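Local coordinates for protein putative acyl-CoA dehydrogenase (Burkholderia xenovorans, PDB 5JSC) that binds flavin-adenine dinucleotide and has the helix-sheet-helix architecture of the acyl-CoA dehydrogenase family, assembled from four copies of the chain, at residues F144-P149 with R256-F261; M158-R163 with Y169-D174; T263-A268 with R379-A384. All blocks are in the same frame, centred on the assembly; numbering follows the deposited sequence.

Contact 1. Residues F144-P149 with R256-F261; sequences FALSEP and RTLDIF. With FAD (flavin-adenine dinucleotide), chain M.
F144 and L146 each swing CG away from their own backbone N (chi1 -178° and -177°), which carries the phenyl ring and the isobutyl group to T257 and L258 of helix 250-286. The ring corner CE1 of F144 lies 3.9 Å from T257 CG2, the two side chains running antiparallel alongside each other. The neighbouring corner, CZ, approaches L258 CG obliquely, and the methyl CD2 of L146 meets L258 CD1 at 4.1 Å. The interface is small and apolar; the hydroxyl of T257 turns back into its own helix, to the carbonyl of L253. The backbone that carries F144 and L146 serves the flavin. FAD N3 donates a nearly straight bond of 2.8 Å to F144 O (174°), and FAD O2 is gripped by two amides, L146 N at 2.9 Å and S147 N at 2.8 Å. S147 OG completes the set by donating to FAD N1 at 2.8 Å. Four bonds thus fix the rotation of the pyrimidine ring in its own plane, and the paired N-H groups would be expected to draw electron density toward O2. F190 of strand 186-192 also meets the F144 ring. This is the flavin-binding edge of the middle beta domain of an acyl-CoA dehydrogenase, packed against the first helix of the C-terminal domain.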
loop_
_atom_site.group_PDB
_atom_site.type_symbol
_atom_site.label_atom_id
_atom_site.label_comp_id
_atom_site.label_asym_id
_atom_site.label_seq_id
_atom_site.Cartn_x
_atom_site.Cartn_y
_atom_site.Cartn_z
ATOM N N PHE C 144 -12.879 -10.045 -31.543
ATOM C CA PHE C 144 -13.988 -9.604 -30.695
ATOM C C PHE C 144 -13.994 -8.082 -30.741
ATOM O O PHE C 144 -13.099 -7.448 -30.176
ATOM C CB PHE C 144 -13.767 -10.128 -29.275
ATOM C CG PHE C 144 -14.847 -9.792 -28.279
ATOM C CD1 PHE C 144 -15.996 -10.563 -28.192
ATOM C CD2 PHE C 144 -14.668 -8.765 -27.351
ATOM C CE1 PHE C 144 -16.969 -10.291 -27.245
ATOM C CE2 PHE C 144 -15.639 -8.494 -26.391
ATOM C CZ PHE C 144 -16.790 -9.258 -26.342
ATOM N N ALA C 145 -14.961 -7.492 -31.438
ATOM C CA ALA C 145 -14.933 -6.048 -31.727
ATOM C C ALA C 145 -16.045 -5.332 -30.955
ATOM O O ALA C 145 -17.180 -5.191 -31.431
ATOM C CB ALA C 145 -15.038 -5.785 -33.236
ATOM N N LEU C 146 -15.693 -4.839 -29.770
ATOM C CA LEU C 146 -16.616 -4.192 -28.847
ATOM C C LEU C 146 -16.263 -2.735 -28.609
ATOM O O LEU C 146 -17.125 -1.855 -28.758
ATOM C CB LEU C 146 -16.623 -4.959 -27.513
ATOM C CG LEU C 146 -17.597 -4.468 -26.439
ATOM C CD1 LEU C 146 -19.028 -4.558 -26.960
ATOM C CD2 LEU C 146 -17.427 -5.270 -25.137
ATOM N N SER C 147 -15.009 -2.458 -28.269
ATOM C CA SER C 147 -14.560 -1.118 -27.900
ATOM C C SER C 147 -14.533 -0.166 -29.095
ATOM O O SER C 147 -14.294 -0.563 -30.240
ATOM C CB SER C 147 -13.160 -1.197 -27.291
ATOM O OG SER C 147 -13.159 -2.041 -26.157
ATOM N N GLU C 148 -14.729 1.115 -28.803
ATOM C CA GLU C 148 -14.755 2.194 -29.777
ATOM C C GLU C 148 -13.836 3.308 -29.305
ATOM O O GLU C 148 -13.542 3.408 -28.109
ATOM C CB GLU C 148 -16.185 2.728 -29.949
ATOM C CG GLU C 148 -17.151 1.634 -30.366
ATOM C CD GLU C 148 -18.552 2.122 -30.606
ATOM O OE1 GLU C 148 -18.875 3.263 -30.205
ATOM O OE2 GLU C 148 -19.335 1.353 -31.195
ATOM N N PRO C 149 -13.374 4.172 -30.219
ATOM C CA PRO C 149 -12.512 5.286 -29.795
ATOM C C PRO C 149 -13.098 6.108 -28.664
ATOM O O PRO C 149 -12.360 6.543 -27.768
ATOM C CB PRO C 149 -12.355 6.106 -31.082
ATOM C CG PRO C 149 -12.440 5.060 -32.178
ATOM C CD PRO C 149 -13.510 4.098 -31.686
ATOM N N ARG C 256 -21.764 -11.819 -21.336
ATOM C CA ARG C 256 -21.608 -13.236 -21.022
ATOM C C ARG C 256 -20.313 -13.794 -21.596
ATOM O O ARG C 256 -19.698 -14.682 -20.993
ATOM C CB ARG C 256 -22.800 -14.029 -21.552
ATOM C CG ARG C 256 -24.079 -13.819 -20.751
ATOM C CD ARG C 256 -25.270 -14.476 -21.441
ATOM N NE ARG C 256 -25.088 -15.920 -21.580
ATOM C CZ ARG C 256 -25.606 -16.654 -22.563
ATOM N NH1 ARG C 256 -26.337 -16.081 -23.513
ATOM N NH2 ARG C 256 -25.388 -17.960 -22.603
ATOM N N THR C 257 -19.890 -13.290 -22.757
ATOM C CA THR C 257 -18.623 -13.731 -23.327
ATOM C C THR C 257 -17.461 -13.281 -22.450
ATOM O O THR C 257 -16.544 -14.061 -22.158
ATOM C CB THR C 257 -18.483 -13.192 -24.753
ATOM O OG1 THR C 257 -19.602 -13.635 -25.543
ATOM C CG2 THR C 257 -17.194 -13.688 -25.398
ATOM N N LEU C 258 -17.493 -12.029 -22.005
ATOM C CA LEU C 258 -16.457 -11.529 -21.108
ATOM C C LEU C 258 -16.441 -12.271 -19.773
ATOM O O LEU C 258 -15.372 -12.436 -19.169
ATOM C CB LEU C 258 -16.657 -10.029 -20.891
ATOM C CG LEU C 258 -16.290 -9.191 -22.115
ATOM C CD1 LEU C 258 -16.940 -7.819 -22.019
ATOM C CD2 LEU C 258 -14.766 -9.063 -22.228
ATOM N N ASP C 259 -17.604 -12.715 -19.287
ATOM C CA ASP C 259 -17.637 -13.447 -18.024
ATOM C C ASP C 259 -16.876 -14.758 -18.119
ATOM O O ASP C 259 -16.300 -15.215 -17.123
ATOM C CB ASP C 259 -19.077 -13.723 -17.605
ATOM C CG ASP C 259 -19.739 -12.526 -16.968
ATOM O OD1 ASP C 259 -19.022 -11.580 -16.573
ATOM O OD2 ASP C 259 -20.986 -12.543 -16.847
ATOM N N ILE C 260 -16.869 -15.383 -19.295
ATOM C CA ILE C 260 -16.055 -16.575 -19.489
ATOM C C ILE C 260 -14.579 -16.215 -19.447
ATOM O O ILE C 260 -13.792 -16.806 -18.698
ATOM C CB ILE C 260 -16.409 -17.258 -20.821
ATOM C CG1 ILE C 260 -17.898 -17.600 -20.867
ATOM C CG2 ILE C 260 -15.528 -18.495 -21.036
ATOM C CD1 ILE C 260 -18.327 -18.168 -22.201
ATOM N N PHE C 261 -14.170 -15.254 -20.259
ATOM C CA PHE C 261 -12.743 -15.124 -20.488
ATOM C C PHE C 261 -12.040 -14.153 -19.544
ATOM O O PHE C 261 -10.810 -14.155 -19.514
ATOM C CB PHE C 261 -12.502 -14.783 -21.960
ATOM C CG PHE C 261 -12.835 -15.940 -22.864
ATOM C CD1 PHE C 261 -11.958 -17.004 -22.979
ATOM C CD2 PHE C 261 -14.052 -16.010 -23.516
ATOM C CE1 PHE C 261 -12.263 -18.095 -23.763
ATOM C CE2 PHE C 261 -14.366 -17.103 -24.314
ATOM C CZ PHE C 261 -13.472 -18.149 -24.432
HETATM P PA FAD M . -12.009 4.498 -20.870
HETATM O O1A FAD M . -13.314 3.815 -21.036
HETATM O O2A FAD M . -11.915 5.951 -21.340
HETATM O O5B FAD M . -11.597 4.395 -19.339
HETATM C C5B FAD M . -10.414 5.076 -18.876
HETATM C C4B FAD M . -10.217 4.641 -17.448
HETATM O O4B FAD M . -11.324 5.114 -16.659
HETATM C C3B FAD M . -10.247 3.136 -17.215
HETATM O O3B FAD M . -9.020 2.490 -17.563
HETATM C C2B FAD M . -10.580 3.056 -15.724
HETATM O O2B FAD M . -9.392 3.217 -14.948
HETATM C C1B FAD M . -11.490 4.281 -15.529
HETATM N N9A FAD M . -12.913 3.991 -15.396
HETATM C C8A FAD M . -13.719 3.350 -16.301
HETATM N N7A FAD M . -14.982 3.308 -15.957
HETATM C C5A FAD M . -15.013 3.966 -14.734
HETATM C C6A FAD M . -16.062 4.274 -13.849
HETATM N N6A FAD M . -17.336 3.923 -14.056
HETATM N N1A FAD M . -15.757 4.950 -12.719
HETATM C C2A FAD M . -14.478 5.281 -12.495
HETATM N N3A FAD M . -13.404 5.045 -13.258
HETATM C C4A FAD M . -13.743 4.384 -14.373
HETATM N N1 FAD M . -11.366 -4.075 -27.009
HETATM C C2 FAD M . -12.121 -4.875 -27.825
HETATM O O2 FAD M . -13.309 -4.615 -28.085
HETATM N N3 FAD M . -11.557 -5.989 -28.388
HETATM C C4 FAD M . -10.255 -6.413 -28.211
HETATM O O4 FAD M . -9.825 -7.379 -28.834
HETATM C C4X FAD M . -9.476 -5.591 -27.332
HETATM N N5 FAD M . -8.217 -5.889 -27.167
HETATM C C5X FAD M . -7.417 -4.985 -26.485
HETATM C C6 FAD M . -6.043 -5.212 -26.437
HETATM C C7 FAD M . -5.183 -4.287 -25.858
HETATM C C7M FAD M . -3.699 -4.550 -25.868
HETATM C C8 FAD M . -5.712 -3.112 -25.288
HETATM C C8M FAD M . -4.813 -2.080 -24.653
HETATM C C9 FAD M . -7.085 -2.894 -25.317
HETATM C C9A FAD M . -7.941 -3.814 -25.916
HETATM N N10 FAD M . -9.325 -3.573 -26.051
HETATM C C10 FAD M . -10.114 -4.428 -26.781
HETATM C "C1'" FAD M . -9.883 -2.315 -25.536
HETATM C "C2'" FAD M . -10.104 -2.325 -24.027
HETATM O "O2'" FAD M . -11.180 -3.193 -23.675
HETATM C "C3'" FAD M . -10.419 -0.905 -23.557
HETATM O "O3'" FAD M . -9.217 -0.168 -23.726
HETATM C "C4'" FAD M . -10.879 -0.821 -22.102
HETATM O "O4'" FAD M . -12.199 -1.358 -21.997
HETATM C "C5'" FAD M . -10.850 0.603 -21.583
HETATM O "O5'" FAD M . -11.662 1.410 -22.460
HETATM P P FAD M . -11.008 2.814 -22.951
HETATM O O1P FAD M . -9.642 2.604 -23.506
HETATM O O2P FAD M . -11.975 3.498 -23.868
HETATM O O3P FAD M . -10.871 3.671 -21.613
#

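Contact 2. Residues M158-R163 with Y169-D174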
loop_
_atom_site.group_PDB
_atom_site.type_symbol
_atom_site.label_atom_id
_atom_site.label_comp_id
_atom_site.label_asym_id
_atom_site.label_seq_id
_atom_site.Cartn_x
_atom_site.Cartn_y
_atom_site.Cartn_z
ATOM N N MET C 158 -22.178 2.635 -26.766
ATOM C CA MET C 158 -21.478 2.535 -28.043
ATOM C C MET C 158 -22.287 3.205 -29.149
ATOM O O MET C 158 -23.517 3.293 -29.080
ATOM C CB MET C 158 -21.218 1.068 -28.396
ATOM C CG MET C 158 -22.477 0.302 -28.776
ATOM S SD MET C 158 -22.109 -1.374 -29.334
ATOM C CE MET C 158 -21.537 -2.088 -27.798
ATOM N N THR C 159 -21.585 3.679 -30.187
ATOM C CA THR C 159 -22.237 4.419 -31.262
ATOM C C THR C 159 -22.087 3.811 -32.650
ATOM O O THR C 159 -22.678 4.349 -33.595
ATOM C CB THR C 159 -21.732 5.869 -31.313
ATOM O OG1 THR C 159 -20.332 5.891 -31.618
ATOM C CG2 THR C 159 -21.976 6.556 -29.988
ATOM N N LEU C 160 -21.334 2.720 -32.818
ATOM C CA LEU C 160 -21.358 2.047 -34.114
ATOM C C LEU C 160 -22.795 1.657 -34.431
ATOM O O LEU C 160 -23.458 1.002 -33.624
ATOM C CB LEU C 160 -20.452 0.812 -34.111
ATOM C CG LEU C 160 -20.535 -0.005 -35.407
ATOM C CD1 LEU C 160 -19.744 0.666 -36.487
ATOM C CD2 LEU C 160 -20.035 -1.421 -35.213
ATOM N N SER C 161 -23.298 2.108 -35.573
ATOM C CA SER C 161 -24.702 1.911 -35.908
ATOM C C SER C 161 -24.892 0.740 -36.867
ATOM O O SER C 161 -24.053 0.464 -37.726
ATOM C CB SER C 161 -25.300 3.178 -36.524
ATOM O OG SER C 161 -24.606 3.551 -37.702
ATOM N N ALA C 162 -26.017 0.049 -36.707
ATOM C CA ALA C 162 -26.425 -1.007 -37.627
ATOM C C ALA C 162 -27.857 -0.710 -38.040
ATOM O O ALA C 162 -28.780 -0.842 -37.232
ATOM C CB ALA C 162 -26.301 -2.391 -36.989
ATOM N N ARG C 163 -28.034 -0.307 -39.292
ATOM C CA ARG C 163 -29.322 0.111 -39.831
ATOM C C ARG C 163 -29.897 -0.995 -40.703
ATOM O O ARG C 163 -29.213 -1.507 -41.592
ATOM C CB ARG C 163 -29.160 1.395 -40.646
ATOM C CG ARG C 163 -30.370 1.800 -41.453
ATOM C CD ARG C 163 -30.120 3.118 -42.178
ATOM N NE ARG C 163 -28.946 3.085 -43.055
ATOM C CZ ARG C 163 -28.977 2.710 -44.331
ATOM N NH1 ARG C 163 -30.119 2.319 -44.881
ATOM N NH2 ARG C 163 -27.869 2.719 -45.060
ATOM N N TYR C 169 -28.088 -5.589 -42.606
ATOM C CA TYR C 169 -27.829 -4.422 -41.781
ATOM C C TYR C 169 -26.645 -3.678 -42.372
ATOM O O TYR C 169 -25.712 -4.298 -42.894
ATOM C CB TYR C 169 -27.533 -4.810 -40.335
ATOM C CG TYR C 169 -28.761 -5.181 -39.540
ATOM C CD1 TYR C 169 -29.294 -6.465 -39.602
ATOM C CD2 TYR C 169 -29.387 -4.248 -38.722
ATOM C CE1 TYR C 169 -30.414 -6.806 -38.871
ATOM C CE2 TYR C 169 -30.507 -4.579 -37.987
ATOM C CZ TYR C 169 -31.018 -5.857 -38.066
ATOM O OH TYR C 169 -32.131 -6.195 -37.330
ATOM N N VAL C 170 -26.698 -2.351 -42.313
ATOM C CA VAL C 170 -25.628 -1.497 -42.815
ATOM C C VAL C 170 -24.902 -0.918 -41.611
ATOM O O VAL C 170 -25.520 -0.252 -40.771
ATOM C CB VAL C 170 -26.166 -0.382 -43.721
ATOM C CG1 VAL C 170 -25.016 0.413 -44.295
ATOM C CG2 VAL C 170 -27.037 -0.965 -44.828
ATOM N N LEU C 171 -23.595 -1.164 -41.524
ATOM C CA LEU C 171 -22.801 -0.774 -40.362
ATOM C C LEU C 171 -21.957 0.459 -40.672
ATOM O O LEU C 171 -21.264 0.503 -41.696
ATOM C CB LEU C 171 -21.905 -1.927 -39.899
ATOM C CG LEU C 171 -22.533 -2.953 -38.943
ATOM C CD1 LEU C 171 -23.752 -3.630 -39.559
ATOM C CD2 LEU C 171 -21.505 -3.992 -38.502
ATOM N N ASP C 172 -22.012 1.453 -39.780
ATOM C CA ASP C 172 -21.263 2.695 -39.930
ATOM C C ASP C 172 -20.659 3.111 -38.598
ATOM O O ASP C 172 -21.378 3.239 -37.601
ATOM C CB ASP C 172 -22.161 3.822 -40.444
ATOM C CG ASP C 172 -22.572 3.622 -41.878
ATOM O OD1 ASP C 172 -21.753 3.924 -42.774
ATOM O OD2 ASP C 172 -23.711 3.162 -42.108
ATOM N N GLY C 173 -19.354 3.351 -38.593
ATOM C CA GLY C 173 -18.652 3.849 -37.428
ATOM C C GLY C 173 -17.360 3.084 -37.228
ATOM O O GLY C 173 -16.879 2.404 -38.135
ATOM N N ASP C 174 -16.806 3.179 -36.022
ATOM C CA ASP C 174 -15.469 2.664 -35.757
ATOM C C ASP C 174 -15.449 1.771 -34.528
ATOM O O ASP C 174 -16.162 2.020 -33.553
ATOM C CB ASP C 174 -14.454 3.806 -35.560
ATOM C CG ASP C 174 -13.990 4.418 -36.880
ATOM O OD1 ASP C 174 -14.817 4.597 -37.785
ATOM O OD2 ASP C 174 -12.790 4.717 -37.015
HETATM O O HOH W 1 -18.159 4.316 -33.405
HETATM O O HOH W 2 -21.239 5.913 -35.506
HETATM O O HOH W 3 -25.374 2.439 -40.183
HETATM O O HOH W 4 -25.300 3.914 -44.304
#
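A162 and L171 form the central of three bridged pairs in an antiparallel beta hairpin, strand 161-165 with strand 168-179, in the middle domain; theirs is the non-hydrogen-bonded pair. On either side lie the hydrogen-bonded pairs, S161 with D172 and R163 with V170. S161 N reaches D172 O at 3.0 Å in an almost straight bond (170°), while V170 N to R163 O is shorter, 2.7 Å. The methyl of A162 touches L171 CD1 at 3.8 Å and also CD2 of Y169, whose ring turns an edge to the A162 carbonyl. On this buried face, A191 of strand 186-192 packs on A162, and V238 on L171. L160, just before the strand, lays its CD1 close over the peptide joining D172 to G173, 3.2 Å from D172 O, where the chain turns a corner.

The other face is mixed, with polar S161, R163 and D172 around V170. The R163 side chain extends straight until it bends at chi3 (57°), which lays its guanidinium with one face over V170 CB, NH2 being 3.7 Å from V170 CG1. Water 4 sits in the guanidinium plane, accepting from NH2 and donating to D172 OD2. R163 and D172 are therefore joined through water, R163 NH2 and D172 OD2 standing 5.1 Å apart. With D172 held by water at OD2 and by the backbone N of G235 at OD1, any attraction to R163 is probably weak and water-mediated.

Contact 3. Residues T263-A268 with R379-A384. With FAD (flavin-adenine dinucleotide), chain M.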
loop_
_atom_site.group_PDB
_atom_site.type_symbol
_atom_site.label_atom_id
_atom_site.label_comp_id
_atom_site.label_asym_id
_atom_site.label_seq_id
_atom_site.Cartn_x
_atom_site.Cartn_y
_atom_site.Cartn_z
ATOM N N THR C 263 -11.733 -14.614 -16.393
ATOM C CA THR C 263 -10.913 -15.474 -15.540
ATOM C C THR C 263 -9.656 -15.937 -16.273
ATOM O O THR C 263 -8.596 -16.108 -15.652
ATOM C CB THR C 263 -11.731 -16.673 -15.052
ATOM O OG1 THR C 263 -12.984 -16.207 -14.537
ATOM C CG2 THR C 263 -10.997 -17.421 -13.939
ATOM N N SER C 264 -9.743 -16.108 -17.595
ATOM C CA SER C 264 -8.563 -16.474 -18.367
ATOM C C SER C 264 -7.550 -15.335 -18.444
ATOM O O SER C 264 -6.351 -15.606 -18.543
ATOM C CB SER C 264 -8.977 -16.948 -19.774
ATOM O OG SER C 264 -9.115 -15.873 -20.694
ATOM N N VAL C 265 -7.997 -14.067 -18.403
ATOM C CA VAL C 265 -7.048 -12.953 -18.308
ATOM C C VAL C 265 -6.335 -12.996 -16.972
ATOM O O VAL C 265 -5.132 -12.717 -16.881
ATOM C CB VAL C 265 -7.756 -11.595 -18.493
ATOM C CG1 VAL C 265 -6.769 -10.421 -18.288
ATOM C CG2 VAL C 265 -8.385 -11.509 -19.861
ATOM N N ALA C 266 -7.075 -13.316 -15.910
ATOM C CA ALA C 266 -6.449 -13.524 -14.610
ATOM C C ALA C 266 -5.408 -14.628 -14.680
ATOM O O ALA C 266 -4.321 -14.501 -14.105
ATOM C CB ALA C 266 -7.513 -13.846 -13.567
ATOM N N ALA C 267 -5.718 -15.712 -15.397
ATOM C CA ALA C 267 -4.767 -16.814 -15.522
ATOM C C ALA C 267 -3.516 -16.390 -16.289
ATOM O O ALA C 267 -2.397 -16.766 -15.917
ATOM C CB ALA C 267 -5.447 -18.007 -16.196
ATOM N N ALA C 268 -3.680 -15.611 -17.361
ATOM C CA ALA C 268 -2.504 -15.122 -18.081
ATOM C C ALA C 268 -1.650 -14.236 -17.186
ATOM O O ALA C 268 -0.418 -14.363 -17.170
ATOM C CB ALA C 268 -2.915 -14.365 -19.346
ATOM N N ARG C 379 -4.311 -4.937 -17.049
ATOM C CA ARG C 379 -5.100 -4.185 -16.087
ATOM C C ARG C 379 -6.119 -3.285 -16.767
ATOM O O ARG C 379 -6.888 -2.606 -16.077
ATOM C CB ARG C 379 -4.158 -3.362 -15.194
ATOM C CG ARG C 379 -3.229 -4.252 -14.342
ATOM C CD ARG C 379 -2.048 -3.468 -13.794
ATOM N NE ARG C 379 -2.507 -2.270 -13.086
ATOM C CZ ARG C 379 -1.756 -1.190 -12.882
ATOM N NH1 ARG C 379 -0.506 -1.164 -13.329
ATOM N NH2 ARG C 379 -2.258 -0.140 -12.230
ATOM N N ILE C 380 -6.160 -3.299 -18.100
ATOM C CA ILE C 380 -7.000 -2.404 -18.886
ATOM C C ILE C 380 -7.985 -3.177 -19.756
ATOM O O ILE C 380 -9.193 -2.902 -19.740
ATOM C CB ILE C 380 -6.144 -1.443 -19.745
ATOM C CG1 ILE C 380 -5.313 -0.536 -18.828
ATOM C CG2 ILE C 380 -7.024 -0.610 -20.679
ATOM C CD1 ILE C 380 -4.138 0.133 -19.508
ATOM N N TYR C 381 -7.497 -4.184 -20.490
ATOM C CA TYR C 381 -8.409 -4.854 -21.399
ATOM C C TYR C 381 -9.248 -5.907 -20.664
ATOM O O TYR C 381 -8.966 -6.289 -19.526
ATOM C CB TYR C 381 -7.652 -5.432 -22.606
ATOM C CG TYR C 381 -6.672 -6.599 -22.469
ATOM C CD1 TYR C 381 -7.036 -7.798 -21.863
ATOM C CD2 TYR C 381 -5.408 -6.535 -23.070
ATOM C CE1 TYR C 381 -6.150 -8.873 -21.802
ATOM C CE2 TYR C 381 -4.524 -7.614 -23.022
ATOM C CZ TYR C 381 -4.907 -8.781 -22.389
ATOM O OH TYR C 381 -4.058 -9.871 -22.344
ATOM N N GLU C 382 -10.316 -6.346 -21.347
ATOM C CA GLU C 382 -11.411 -7.152 -20.785
ATOM C C GLU C 382 -11.995 -6.501 -19.527
ATOM O O GLU C 382 -12.499 -7.177 -18.627
ATOM C CB GLU C 382 -10.987 -8.617 -20.536
ATOM C CG GLU C 382 -10.718 -9.428 -21.845
ATOM C CD GLU C 382 -11.028 -10.926 -21.746
ATOM O OE1 GLU C 382 -11.967 -11.308 -21.012
ATOM O OE2 GLU C 382 -10.325 -11.730 -22.413
ATOM N N GLY C 383 -11.973 -5.167 -19.480
ATOM C CA GLY C 383 -12.533 -4.426 -18.363
ATOM C C GLY C 383 -11.461 -3.936 -17.404
ATOM O O GLY C 383 -10.784 -4.750 -16.771
ATOM N N ALA C 384 -11.298 -2.618 -17.284
ATOM C CA ALA C 384 -10.220 -2.081 -16.467
ATOM C C ALA C 384 -10.420 -2.443 -14.996
ATOM O O ALA C 384 -11.532 -2.729 -14.541
ATOM C CB ALA C 384 -10.138 -0.564 -16.631
HETATM P PA FAD M . -12.009 4.498 -20.870
HETATM O O1A FAD M . -13.314 3.815 -21.036
HETATM O O2A FAD M . -11.915 5.951 -21.340
HETATM O O5B FAD M . -11.597 4.395 -19.339
HETATM C C5B FAD M . -10.414 5.076 -18.876
HETATM C C4B FAD M . -10.217 4.641 -17.448
HETATM O O4B FAD M . -11.324 5.114 -16.659
HETATM C C3B FAD M . -10.247 3.136 -17.215
HETATM O O3B FAD M . -9.020 2.490 -17.563
HETATM C C2B FAD M . -10.580 3.056 -15.724
HETATM O O2B FAD M . -9.392 3.217 -14.948
HETATM C C1B FAD M . -11.490 4.281 -15.529
HETATM N N9A FAD M . -12.913 3.991 -15.396
HETATM C C8A FAD M . -13.719 3.350 -16.301
HETATM N N7A FAD M . -14.982 3.308 -15.957
HETATM C C5A FAD M . -15.013 3.966 -14.734
HETATM C C6A FAD M . -16.062 4.274 -13.849
HETATM N N6A FAD M . -17.336 3.923 -14.056
HETATM N N1A FAD M . -15.757 4.950 -12.719
HETATM C C2A FAD M . -14.478 5.281 -12.495
HETATM N N3A FAD M . -13.404 5.045 -13.258
HETATM C C4A FAD M . -13.743 4.384 -14.373
HETATM N N1 FAD M . -11.366 -4.075 -27.009
HETATM C C2 FAD M . -12.121 -4.875 -27.825
HETATM O O2 FAD M . -13.309 -4.615 -28.085
HETATM N N3 FAD M . -11.557 -5.989 -28.388
HETATM C C4 FAD M . -10.255 -6.413 -28.211
HETATM O O4 FAD M . -9.825 -7.379 -28.834
HETATM C C4X FAD M . -9.476 -5.591 -27.332
HETATM N N5 FAD M . -8.217 -5.889 -27.167
HETATM C C5X FAD M . -7.417 -4.985 -26.485
HETATM C C6 FAD M . -6.043 -5.212 -26.437
HETATM C C7 FAD M . -5.183 -4.287 -25.858
HETATM C C7M FAD M . -3.699 -4.550 -25.868
HETATM C C8 FAD M . -5.712 -3.112 -25.288
HETATM C C8M FAD M . -4.813 -2.080 -24.653
HETATM C C9 FAD M . -7.085 -2.894 -25.317
HETATM C C9A FAD M . -7.941 -3.814 -25.916
HETATM N N10 FAD M . -9.325 -3.573 -26.051
HETATM C C10 FAD M . -10.114 -4.428 -26.781
HETATM C "C1'" FAD M . -9.883 -2.315 -25.536
HETATM C "C2'" FAD M . -10.104 -2.325 -24.027
HETATM O "O2'" FAD M . -11.180 -3.193 -23.675
HETATM C "C3'" FAD M . -10.419 -0.905 -23.557
HETATM O "O3'" FAD M . -9.217 -0.168 -23.726
HETATM C "C4'" FAD M . -10.879 -0.821 -22.102
HETATM O "O4'" FAD M . -12.199 -1.358 -21.997
HETATM C "C5'" FAD M . -10.850 0.603 -21.583
HETATM O "O5'" FAD M . -11.662 1.410 -22.460
HETATM P P FAD M . -11.008 2.814 -22.951
HETATM O O1P FAD M . -9.642 2.604 -23.506
HETATM O O2P FAD M . -11.975 3.498 -23.868
HETATM O O3P FAD M . -10.871 3.671 -21.613
#
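Y381 turns the edge of its ring, in plane, to V265 CG2, and CE1 at that edge stands 3.9 Å from V265 CG1. At the ring's other side CD2 approaches the dimethylbenzene part of the flavin obliquely, 3.6 Å from FAD C7, so the phenol lies between helix 250-286 and the cofactor. The setting is the alpha-helical C-terminal domain of an acyl-CoA dehydrogenase, where the loop between helices 367-376 and 385-405 lines the FAD site. Y381 holds CG between its backbone N and carbonyl carbon (chi1 68°), which swings the ring out to meet FAD C7 with CD2 and V265 with CE1. The backbone itself sets Y381 CB 3.7 Å from FAD C9A. The same loop follows the cofactor further: I380 lies along the ribityl chain, and A384, the N-cap residue of helix 385-405, sets CB 3.4 Å from FAD O3B. R379 NH2 forms a salt bridge with D351 of the second subunit, tying the loop to the subunit interface. E382 has a left-handed backbone conformation (phi 52°), and R262 NE hydrogen-bonds to E382 O. The E382 side chain bends at chi2 and crosses V265, the carboxylate oxygen OE2 lying 3.2 Å from V265 CG2.

Contacts 1 and 3 are buried near the centre of the chain, about 11 Å apart between centres; both use helix 250-286 and both touch FAD. Contact 1 brings the middle-domain segment 144-149 to that helix, whereas contact 3 stays within the C-terminal domain. Each is small and largely apolar across its segments, except for the carboxylate of E382, which also packs on F261 and L258 of contact 1. Contact 2, its centre about 25 Å from the chain centre, is larger and partly buried, and is built of strand hydrogen bonds with a watered outer face. It joins contact 1 through E148, whose carboxylate probably accepts hydrogen bonds from the backbone N of T159 and of L160, but does not touch contact 3.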